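PDB 4PF8: TRAP-T family transporter, DctP (Periplasmic binding) subunit from Sulfitobacter sp. NAS-14.1, which binds the sugar acid beta-D-galacturonate and, as the periplasmic solute-binding subunit of a TRAP transporter, probably delivers it for uptake. Local coordinates for residues E192-Q195 and S196-G200; D72-E75 and Q76-G80; V175-I178 and E179-G183. All coordinates share one frame; numbering follows the deposited sequence.

Interaction 1: residues E192-Q195 and S196-G200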
loop_
_atom_site.group_PDB
_atom_site.type_symbol
_atom_site.label_atom_id
_atom_site.label_comp_id
_atom_site.label_asym_id
_atom_site.label_seq_id
_atom_site.Cartn_x
_atom_site.Cartn_y
_atom_site.Cartn_z
ATOM N N GLU A 192 10.232 -1.359 -11.383
ATOM C CA GLU A 192 11.533 -1.927 -11.732
ATOM C C GLU A 192 11.736 -3.324 -11.152
ATOM O O GLU A 192 12.703 -4.021 -11.478
ATOM C CB GLU A 192 12.638 -0.973 -11.266
ATOM C CG GLU A 192 12.411 0.475 -11.737
ATOM C CD GLU A 192 12.192 0.612 -13.233
ATOM O OE1 GLU A 192 11.143 1.151 -13.648
ATOM O OE2 GLU A 192 13.060 0.187 -14.020
ATOM N N VAL A 193 10.816 -3.760 -10.311
ATOM C CA VAL A 193 11.027 -5.007 -9.581
ATOM C C VAL A 193 11.065 -6.234 -10.512
ATOM O O VAL A 193 11.901 -7.120 -10.343
ATOM C CB VAL A 193 9.953 -5.189 -8.504
ATOM C CG1 VAL A 193 10.095 -6.540 -7.810
ATOM C CG2 VAL A 193 10.025 -4.033 -7.472
ATOM N N TYR A 194 10.152 -6.316 -11.476
ATOM C CA TYR A 194 10.084 -7.505 -12.316
ATOM C C TYR A 194 11.421 -7.800 -12.983
ATOM O O TYR A 194 11.914 -8.935 -12.945
ATOM C CB TYR A 194 8.991 -7.359 -13.376
ATOM C CG TYR A 194 8.970 -8.483 -14.373
ATOM C CD1 TYR A 194 8.368 -9.686 -14.078
ATOM C CD2 TYR A 194 9.583 -8.337 -15.613
ATOM C CE1 TYR A 194 8.348 -10.726 -14.990
ATOM C CE2 TYR A 194 9.566 -9.357 -16.532
ATOM C CZ TYR A 194 8.954 -10.551 -16.215
ATOM O OH TYR A 194 8.939 -11.575 -17.143
ATOM N N GLN A 195 12.016 -6.793 -13.602
ATOM C CA GLN A 195 13.278 -7.005 -14.281
ATOM C C GLN A 195 14.393 -7.389 -13.322
ATOM O O GLN A 195 15.252 -8.202 -13.667
ATOM C CB GLN A 195 13.694 -5.772 -15.090
ATOM C CG GLN A 195 12.946 -5.619 -16.396
ATOM C CD GLN A 195 13.230 -6.736 -17.367
ATOM O OE1 GLN A 195 14.323 -7.306 -17.377
ATOM N NE2 GLN A 195 12.240 -7.064 -18.190
ATOM N N SER A 196 14.390 -6.803 -12.135
ATOM C CA SER A 196 15.412 -7.104 -11.156
ATOM C C SER A 196 15.300 -8.515 -10.627
ATOM O O SER A 196 16.327 -9.157 -10.400
ATOM C CB SER A 196 15.405 -6.080 -10.025
ATOM O OG SER A 196 16.089 -4.900 -10.451
ATOM N N ILE A 197 14.086 -9.004 -10.443
ATOM C CA ILE A 197 13.928 -10.418 -10.057
ATOM C C ILE A 197 14.249 -11.332 -11.256
ATOM O O ILE A 197 14.963 -12.336 -11.129
ATOM C CB ILE A 197 12.532 -10.744 -9.525
ATOM C CG1 ILE A 197 12.227 -9.901 -8.280
ATOM C CG2 ILE A 197 12.430 -12.234 -9.211
ATOM C CD1 ILE A 197 10.827 -10.103 -7.704
ATOM N N LYS A 198 13.739 -10.994 -12.435
ATOM C CA LYS A 198 13.969 -11.822 -13.621
ATOM C C LYS A 198 15.450 -12.023 -13.907
ATOM O O LYS A 198 15.879 -13.129 -14.257
ATOM C CB LYS A 198 13.322 -11.169 -14.841
ATOM C CG LYS A 198 13.401 -12.000 -16.120
ATOM C CD LYS A 198 12.904 -11.238 -17.332
ATOM C CE LYS A 198 13.455 -11.828 -18.643
ATOM N NZ LYS A 198 14.835 -11.330 -18.974
ATOM N N THR A 199 16.243 -10.956 -13.783
ATOM C CA THR A 199 17.644 -11.022 -14.172
ATOM C C THR A 199 18.520 -11.449 -13.005
ATOM O O THR A 199 19.754 -11.500 -13.137
ATOM C CB THR A 199 18.147 -9.674 -14.753
ATOM O OG1 THR A 199 18.095 -8.662 -13.733
ATOM C CG2 THR A 199 17.281 -9.252 -15.931
ATOM N N GLY A 200 17.891 -11.744 -11.876
ATOM C CA GLY A 200 18.569 -12.384 -10.765
ATOM C C GLY A 200 19.339 -11.444 -9.862
ATOM O O GLY A 200 20.134 -11.887 -9.023
HETATM O O HOH W 1 15.186 -3.278 -12.664
HETATM O O HOH W 2 15.603 -8.317 -19.589
#
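Val-193 and Ile-197 lie side by side along one flank of a short helix, Val-193 CG1 meeting Ile-197 CD1 at 3.6 Å. On the next flank the side chains of Tyr-194 and Lys-198 cross obliquely: Lys-198 CB sits over one face of the phenol ring, while Lys-198 CD runs on to 3.9 Å from Tyr-194 CE2. With Lys-198 CG anti to its backbone N (chi1 -175°), the aliphatic chain heads past the ring, and the last bend carries Lys-198 NZ to a water 3.2 Å away, which in turn donates to Gln-195 OE1 at 2.7 Å. Thr-199 OG1, placed between backbone N and carbonyl carbon (chi1 64°), donates to Gln-195 O at 2.9 Å, and Thr-199 N donates to the same oxygen from the opposite face of the carbonyl plane, leaving it gripped twice. At the start of the turn the Ser-196 N bond to Glu-192 O is weak, but a second water donates to that carbonyl and also bonds Ser-196 OG. Regular helical bonds from Ile-197 N and Lys-198 N hold the middle. Beyond this shell, His-217 and Val-220 of helix 217-220 pack on the buried side, against Val-193, Tyr-194 and Ile-197. The Val-193 side chain comes within about 6 Å of the bound galacturonate. Gly-200, with positive phi, bonds through its N to Ile-197 O at 3.1 Å, the Schellman C-cap of helix 193-198, which connects strands 184-187 and 204-207 in this solute-binding protein.

Interaction 2: residues D72-E75 and Q76-G80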
loop_
_atom_site.group_PDB
_atom_site.type_symbol
_atom_site.label_atom_id
_atom_site.label_comp_id
_atom_site.label_asym_id
_atom_site.label_seq_id
_atom_site.Cartn_x
_atom_site.Cartn_y
_atom_site.Cartn_z
ATOM N N ASP A 72 7.276 10.207 -6.023
ATOM C CA ASP A 72 7.204 11.411 -6.861
ATOM C C ASP A 72 5.746 11.790 -7.109
ATOM O O ASP A 72 5.431 12.962 -7.158
ATOM C CB ASP A 72 7.907 11.197 -8.188
ATOM C CG ASP A 72 9.418 11.083 -8.044
ATOM O OD1 ASP A 72 9.995 11.612 -7.058
ATOM O OD2 ASP A 72 10.023 10.454 -8.940
ATOM N N ALA A 73 4.859 10.806 -7.225
ATOM C CA ALA A 73 3.438 11.103 -7.422
ATOM C C ALA A 73 2.833 11.769 -6.193
ATOM O O ALA A 73 2.006 12.673 -6.295
ATOM C CB ALA A 73 2.676 9.838 -7.798
ATOM N N ILE A 74 3.254 11.329 -5.013
ATOM C CA ILE A 74 2.776 11.927 -3.787
ATOM C C ILE A 74 3.193 13.390 -3.756
ATOM O O ILE A 74 2.412 14.275 -3.392
ATOM C CB ILE A 74 3.325 11.192 -2.548
ATOM C CG1 ILE A 74 2.655 9.821 -2.421
ATOM C CG2 ILE A 74 3.093 12.032 -1.285
ATOM C CD1 ILE A 74 3.403 8.826 -1.534
ATOM N N GLU A 75 4.439 13.657 -4.143
ATOM C CA GLU A 75 4.926 15.037 -4.189
ATOM C C GLU A 75 4.105 15.867 -5.191
ATOM O O GLU A 75 3.727 17.013 -4.912
ATOM C CB GLU A 75 6.406 15.058 -4.567
ATOM C CG GLU A 75 6.994 16.456 -4.690
ATOM C CD GLU A 75 7.291 17.096 -3.340
ATOM O OE1 GLU A 75 6.973 16.480 -2.285
ATOM O OE2 GLU A 75 7.851 18.224 -3.345
ATOM N N GLN A 76 3.829 15.296 -6.359
ATOM C CA GLN A 76 3.004 16.008 -7.341
ATOM C C GLN A 76 1.644 16.360 -6.765
ATOM O O GLN A 76 1.111 17.442 -7.009
ATOM C CB GLN A 76 2.785 15.173 -8.593
ATOM C CG GLN A 76 4.021 14.936 -9.435
ATOM C CD GLN A 76 3.699 14.055 -10.618
ATOM O OE1 GLN A 76 2.707 14.287 -11.319
ATOM N NE2 GLN A 76 4.516 13.040 -10.847
ATOM N N LEU A 77 1.039 15.429 -6.038
ATOM C CA LEU A 77 -0.300 15.648 -5.513
ATOM C C LEU A 77 -0.299 16.755 -4.471
ATOM O O LEU A 77 -1.171 17.629 -4.470
ATOM C CB LEU A 77 -0.865 14.338 -4.940
ATOM C CG LEU A 77 -2.344 14.495 -4.563
ATOM C CD1 LEU A 77 -3.238 13.450 -5.227
ATOM C CD2 LEU A 77 -2.496 14.484 -3.057
ATOM N N ARG A 78 0.706 16.765 -3.602
ATOM C CA ARG A 78 0.826 17.803 -2.594
ATOM C C ARG A 78 0.993 19.169 -3.241
ATOM O O ARG A 78 0.502 20.170 -2.725
ATOM C CB ARG A 78 2.010 17.531 -1.659
ATOM C CG ARG A 78 1.842 16.302 -0.825
ATOM C CD ARG A 78 3.078 16.049 0.016
ATOM N NE ARG A 78 3.270 17.132 0.967
ATOM C CZ ARG A 78 4.434 17.450 1.513
ATOM N NH1 ARG A 78 5.527 16.762 1.197
ATOM N NH2 ARG A 78 4.500 18.450 2.374
ATOM N N LEU A 79 1.680 19.206 -4.378
ATOM C CA LEU A 79 1.930 20.458 -5.080
ATOM C C LEU A 79 0.762 20.902 -5.950
ATOM O O LEU A 79 0.773 22.020 -6.465
ATOM C CB LEU A 79 3.161 20.310 -5.961
ATOM C CG LEU A 79 4.505 20.130 -5.266
ATOM C CD1 LEU A 79 5.537 19.802 -6.336
ATOM C CD2 LEU A 79 4.907 21.366 -4.479
ATOM N N GLY A 80 -0.237 20.041 -6.135
ATOM C CA GLY A 80 -1.377 20.358 -6.974
ATOM C C GLY A 80 -1.209 20.076 -8.442
ATOM O O GLY A 80 -2.063 20.449 -9.241
#
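Glu-75 reaches along the last turns of helix 70-79 to both Arg-78 and Leu-79, in a helix that Gly-80 ends with a Schellman motif. This helix forms part of the beta-alpha-beta crossover from strand 59-62 to the parallel strand 84-88 of the five-stranded sheet. The backbone bonds are regular: Gln-76 N to Asp-72 O, Leu-77 N to Ala-73 O, Arg-78 N to Ile-74 O and Leu-79 N to Glu-75 O all span 2.9 to 3.0 Å. Gly-80, at positive phi, then turns its N back to Leu-77 O at 3.1 Å; a side chain there would be jammed against the carbonyl of Leu-79. The aliphatic contact is Glu-75 CG to Leu-79 CD1 at 4.0 Å; separately, Leu-79 CG lies against the carbonyl oxygen Glu-75 O at 3.2 Å. Ala-73, Ile-74 and Leu-77 belong to the buried side, where all three meet Phe-87 of strand 84-88 and Leu-77 also reaches Ile-135 of strand 135-141. Gln-76 and Arg-78 find their strongest polar partners beyond this turn. Gln-76 NE2 bonds Leu-67 O, while Gln-76 CG rests 3.3 Å from Asp-72 O. Arg-78 NE bonds Lys-133 O, which pins the base of the guanidinium to the segment before strand 135-141. The arginine chain bends at chi3 (64°), and the meeting of its NH1 with Glu-75 is long and electrostatic. The carboxylate and guanidinium planes stand 83° apart, and Glu-75 OE1 sits far off the plane of the guanidinium, where none of its N-H bonds is directed. The salt bridge rests on charge alone, Glu-75 OE1 being 3.8 Å from Arg-78 NH1.

Interaction 3: residues V175-I178 and E179-G183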
loop_
_atom_site.group_PDB
_atom_site.type_symbol
_atom_site.label_atom_id
_atom_site.label_comp_id
_atom_site.label_asym_id
_atom_site.label_seq_id
_atom_site.Cartn_x
_atom_site.Cartn_y
_atom_site.Cartn_z
ATOM N N VAL A 175 13.666 -1.171 5.310
ATOM C CA VAL A 175 15.066 -1.544 5.323
ATOM C C VAL A 175 15.374 -2.200 6.676
ATOM O O VAL A 175 15.996 -3.273 6.732
ATOM C CB VAL A 175 15.951 -0.316 5.088
ATOM C CG1 VAL A 175 17.426 -0.655 5.315
ATOM C CG2 VAL A 175 15.736 0.221 3.696
ATOM N N GLY A 176 14.916 -1.576 7.758
ATOM C CA GLY A 176 15.126 -2.103 9.097
ATOM C C GLY A 176 14.491 -3.475 9.282
ATOM O O GLY A 176 15.044 -4.355 9.942
HETATM N N MSE A 177 13.325 -3.671 8.694
HETATM C CA MSE A 177 12.623 -4.944 8.772
HETATM C C MSE A 177 13.454 -6.078 8.174
HETATM O O MSE A 177 13.600 -7.143 8.780
HETATM C CB MSE A 177 11.294 -4.806 8.035
HETATM C CG MSE A 177 10.564 -6.084 7.737
HETATM SE SE MSE A 177 8.860 -5.600 6.907
HETATM C CE MSE A 177 8.544 -4.112 8.036
ATOM N N ILE A 178 13.991 -5.855 6.986
ATOM C CA ILE A 178 14.777 -6.873 6.297
ATOM C C ILE A 178 16.103 -7.105 7.029
ATOM O O ILE A 178 16.536 -8.256 7.215
ATOM C CB ILE A 178 15.036 -6.467 4.834
ATOM C CG1 ILE A 178 13.732 -6.344 4.073
ATOM C CG2 ILE A 178 15.917 -7.459 4.128
ATOM C CD1 ILE A 178 12.893 -7.549 4.136
ATOM N N GLU A 179 16.750 -6.030 7.457
ATOM C CA GLU A 179 18.028 -6.141 8.168
ATOM C C GLU A 179 17.871 -6.895 9.493
ATOM O O GLU A 179 18.775 -7.627 9.932
ATOM C CB GLU A 179 18.634 -4.743 8.401
ATOM C CG GLU A 179 19.149 -4.127 7.127
ATOM C CD GLU A 179 19.867 -2.802 7.323
ATOM O OE1 GLU A 179 20.466 -2.334 6.331
ATOM O OE2 GLU A 179 19.825 -2.228 8.439
ATOM N N SER A 180 16.730 -6.720 10.148
ATOM C CA SER A 180 16.506 -7.375 11.431
ATOM C C SER A 180 16.429 -8.884 11.246
ATOM O O SER A 180 16.587 -9.636 12.211
ATOM C CB SER A 180 15.224 -6.849 12.062
ATOM O OG SER A 180 15.402 -5.514 12.517
HETATM N N MSE A 181 16.209 -9.346 10.017
HETATM C CA MSE A 181 16.246 -10.791 9.756
HETATM C C MSE A 181 17.487 -11.210 9.003
HETATM O O MSE A 181 17.594 -12.350 8.544
HETATM C CB MSE A 181 15.003 -11.218 9.003
HETATM C CG MSE A 181 13.743 -11.031 9.838
HETATM SE SE MSE A 181 12.194 -11.600 8.872
HETATM C CE MSE A 181 12.127 -10.271 7.567
ATOM N N GLY A 182 18.440 -10.300 8.890
ATOM C CA GLY A 182 19.720 -10.606 8.286
ATOM C C GLY A 182 19.725 -10.541 6.768
ATOM O O GLY A 182 20.688 -10.982 6.141
ATOM N N GLY A 183 18.680 -9.966 6.181
ATOM C CA GLY A 183 18.623 -9.799 4.739
ATOM C C GLY A 183 19.305 -8.521 4.304
ATOM O O GLY A 183 19.740 -7.708 5.132
#
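Ser-180 holds Gly-176 O with two donors. Ser-180 OG gives its proton to Gly-176 O at 2.8 Å and Ser-180 N bonds the same oxygen at 2.9 Å, the two arriving from opposite faces of the carbonyl plane. The hydroxyl gets there because OG turns anti to the carbonyl carbon of Ser-180 (chi1 -72°), back toward the preceding turn. An alanine in its place would keep the backbone bond but is likely to leave Gly-176 O with only one of its two donors here. Two residues on, Ile-178 O is also gripped twice, by Met-181 N at 3.0 Å and Gly-183 N at 2.9 Å; both donors lie well out of its carbonyl plane, on opposite faces. Together with Gly-182 N to Glu-179 O, the Gly-183 bond makes the Schellman motif, Gly-182 supplying the positive phi. Glu-179 N donates almost straight to Val-175 O (N-H...O 166°), and the extended Glu-179 side chain lies alongside Val-175, its OE1 3.6 Å from Val-175 CG1. Ile-178 CG2 packs 3.6 Å from Gly-183 CA, so close that a CB on Gly-183 would clash with it. Met-177 and Met-181, both selenomethionine, touch more loosely through CG and CE. The whole turn ends helix 172-179 inside a beta-alpha-beta unit whose parallel strands are 165-168 and 184-187: Ile-178 lies on Val-166 and Val-168 of the first, Ile-178 and Met-181 both meet Phe-148 of strand 146-150, and Met-177 reaches His-229 and Leu-230 of strand 223-230.

All three contacts are local helix ends closed by a glycine, but their settings differ. Interaction 3 is the most buried, with apolar side chains against strands 146-150, 165-168 and 223-230; its turn is bonded through two doubly used carbonyls, Gly-176 O and Ile-178 O, where interaction 1 has one, Gln-195 O. Interactions 1 and 2 each present one apolar flank to the protein and an exposed one to solvent: the first links its polar groups through water, the second uses opposite charges and bonds to distant carbonyls. Strand 184-187 joins interaction 3 to interaction 1, whereas interaction 2 packs on the separate five-stranded sheet. None touches another; the nearest atoms of interactions 1 and 2 are about 10 Å apart.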